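Local coordinates for LBCATS-a (Synthetic construct, PDB 5EY5), which probably serves as a tryptophan synthase alpha chain, cleaving indole-3-glycerol phosphate into indole and glyceraldehyde-3-phosphate within a complex of four chains, at residues F22-D27 with Q65-R70. Sequence-based numbering, arbitrary orientation.
Sequences FITAGD and QRASQR
A largely buried strand-end-to-helix contact, with a salt bridge between Asp27 and Arg70 at its edge, ties the loop leaving the first barrel strand of this TIM-barrel protein to the helix 62-73, near the C-terminal ends of the strands. Arg70 grips the carboxylate side-on: NE reaches Asp27 OD1 at 2.7 Å, nearly straight at 164°. Its NH2 reaches Asp27 OD2 at 3.0 Å. OD1 lies almost within the guanidinium plane, yet the two flat groups are turned 48° apart, and both nitrogens approach from above the carboxylate plane. A bend at chi3 (-59°) folds the arginine back over its own helix, one guanidinium face resting on Ala67 CA and Arg66 O. Ala67, small enough for a close approach, sets its CB 3.4 Å from Asp27 OD2 and 3.5 Å from Thr24 OG1. Threonine suits its place by offering both a methyl and a hydroxyl: CG2 packs on the Ala67 backbone, while a water oxygen lies 2.6 Å from Thr24 OG1 and also hydrogen-bonds Ser68 OG. Gly26, with its positive phi, lets the chain make the type II turn from Thr24 to Asp27. Strand 18-24 pairs with 48-51 and 229-232, and helix 234-241 packs against both sides of the contact, Ile240 on Asp27 and Val237 on Ala67.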
loop_
_atom_site.group_PDB
_atom_site.type_symbol
_atom_site.label_atom_id
_atom_site.label_comp_id
_atom_site.label_asym_id
_atom_site.label_seq_id
_atom_site.Cartn_x
_atom_site.Cartn_y
_atom_site.Cartn_z
ATOM N N PHE A 22 49.147 7.635 -9.910
ATOM C CA PHE A 22 47.938 8.446 -9.774
ATOM C C PHE A 22 47.690 8.754 -8.302
ATOM O O PHE A 22 47.650 7.832 -7.481
ATOM C CB PHE A 22 46.719 7.713 -10.346
ATOM C CG PHE A 22 45.403 8.310 -9.916
ATOM C CD1 PHE A 22 44.734 9.197 -10.738
ATOM C CD2 PHE A 22 44.841 7.992 -8.683
ATOM C CE1 PHE A 22 43.525 9.752 -10.343
ATOM C CE2 PHE A 22 43.663 8.549 -8.283
ATOM C CZ PHE A 22 42.991 9.429 -9.107
ATOM N N ILE A 23 47.491 10.037 -7.965
ATOM C CA ILE A 23 46.906 10.405 -6.681
ATOM C C ILE A 23 45.727 11.340 -6.909
ATOM O O ILE A 23 45.646 12.044 -7.914
ATOM C CB ILE A 23 47.909 11.082 -5.715
ATOM C CG1 ILE A 23 48.496 12.341 -6.368
ATOM C CG2 ILE A 23 48.969 10.086 -5.255
ATOM C CD1 ILE A 23 49.373 13.135 -5.431
ATOM N N THR A 24 44.812 11.350 -5.941
ATOM C CA THR A 24 43.710 12.306 -5.955
ATOM C C THR A 24 44.196 13.651 -5.434
ATOM O O THR A 24 44.754 13.731 -4.340
ATOM C CB THR A 24 42.548 11.798 -5.098
ATOM O OG1 THR A 24 41.992 10.615 -5.685
ATOM C CG2 THR A 24 41.445 12.876 -4.966
ATOM N N ALA A 25 43.959 14.716 -6.194
ATOM C CA ALA A 25 44.368 16.038 -5.736
ATOM C C ALA A 25 43.491 16.504 -4.576
ATOM O O ALA A 25 42.254 16.428 -4.646
ATOM C CB ALA A 25 44.301 17.055 -6.880
ATOM N N GLY A 26 44.132 17.018 -3.520
ATOM C CA GLY A 26 43.420 17.485 -2.345
ATOM C C GLY A 26 43.135 16.426 -1.306
ATOM O O GLY A 26 42.396 16.697 -0.353
ATOM N N ASP A 27 43.688 15.233 -1.455
ATOM C CA ASP A 27 43.528 14.186 -0.453
ATOM C C ASP A 27 44.870 13.874 0.193
ATOM O O ASP A 27 45.751 13.333 -0.469
ATOM C CB ASP A 27 42.965 12.917 -1.084
ATOM C CG ASP A 27 43.124 11.708 -0.192
ATOM O OD1 ASP A 27 42.805 11.820 1.014
ATOM O OD2 ASP A 27 43.579 10.650 -0.695
ATOM N N GLN A 65 37.059 6.339 -4.657
ATOM C CA GLN A 65 35.810 6.981 -4.240
ATOM C C GLN A 65 36.000 7.712 -2.923
ATOM O O GLN A 65 35.534 8.844 -2.752
ATOM C CB GLN A 65 34.687 5.942 -4.066
ATOM C CG GLN A 65 34.135 5.275 -5.324
ATOM C CD GLN A 65 33.261 4.071 -4.980
ATOM O OE1 GLN A 65 32.602 4.047 -3.935
ATOM N NE2 GLN A 65 33.272 3.056 -5.846
ATOM N N ARG A 66 36.614 7.032 -1.949
ATOM C CA ARG A 66 36.853 7.622 -0.633
ATOM C C ARG A 66 37.841 8.771 -0.704
ATOM O O ARG A 66 37.697 9.754 0.023
ATOM C CB ARG A 66 37.365 6.567 0.353
ATOM C CG ARG A 66 36.380 5.439 0.594
ATOM C CD ARG A 66 36.783 4.536 1.750
ATOM N NE ARG A 66 38.043 3.836 1.532
ATOM C CZ ARG A 66 38.144 2.651 0.939
ATOM N NH1 ARG A 66 37.054 2.046 0.487
ATOM N NH2 ARG A 66 39.334 2.076 0.788
ATOM N N ALA A 67 38.892 8.643 -1.524
ATOM C CA ALA A 67 39.819 9.760 -1.681
ATOM C C ALA A 67 39.105 10.984 -2.255
ATOM O O ALA A 67 39.325 12.106 -1.793
ATOM C CB ALA A 67 41.001 9.346 -2.561
ATOM N N SER A 68 38.238 10.781 -3.260
ATOM C CA SER A 68 37.483 11.888 -3.856
ATOM C C SER A 68 36.572 12.558 -2.843
ATOM O O SER A 68 36.445 13.791 -2.824
ATOM C CB SER A 68 36.640 11.396 -5.040
ATOM O OG SER A 68 37.435 11.042 -6.158
ATOM N N GLN A 69 35.891 11.762 -2.013
ATOM C CA GLN A 69 35.023 12.360 -1.015
ATOM C C GLN A 69 35.841 13.159 0.001
ATOM O O GLN A 69 35.398 14.206 0.480
ATOM C CB GLN A 69 34.205 11.278 -0.309
ATOM C CG GLN A 69 32.931 10.855 -1.050
ATOM C CD GLN A 69 31.847 11.933 -1.048
ATOM O OE1 GLN A 69 31.111 12.092 -0.069
ATOM N NE2 GLN A 69 31.740 12.668 -2.154
ATOM N N ARG A 70 36.992 12.630 0.403
ATOM C CA ARG A 70 37.866 13.374 1.306
ATOM C C ARG A 70 38.355 14.662 0.647
ATOM O O ARG A 70 38.327 15.741 1.255
ATOM C CB ARG A 70 39.051 12.496 1.712
ATOM C CG ARG A 70 38.670 11.323 2.627
ATOM C CD ARG A 70 39.915 10.779 3.288
ATOM N NE ARG A 70 40.874 10.333 2.281
ATOM C CZ ARG A 70 40.909 9.101 1.790
ATOM N NH1 ARG A 70 40.028 8.197 2.217
ATOM N NH2 ARG A 70 41.823 8.774 0.884
HETATM O O HOH W 1 40.050 11.216 -7.314
#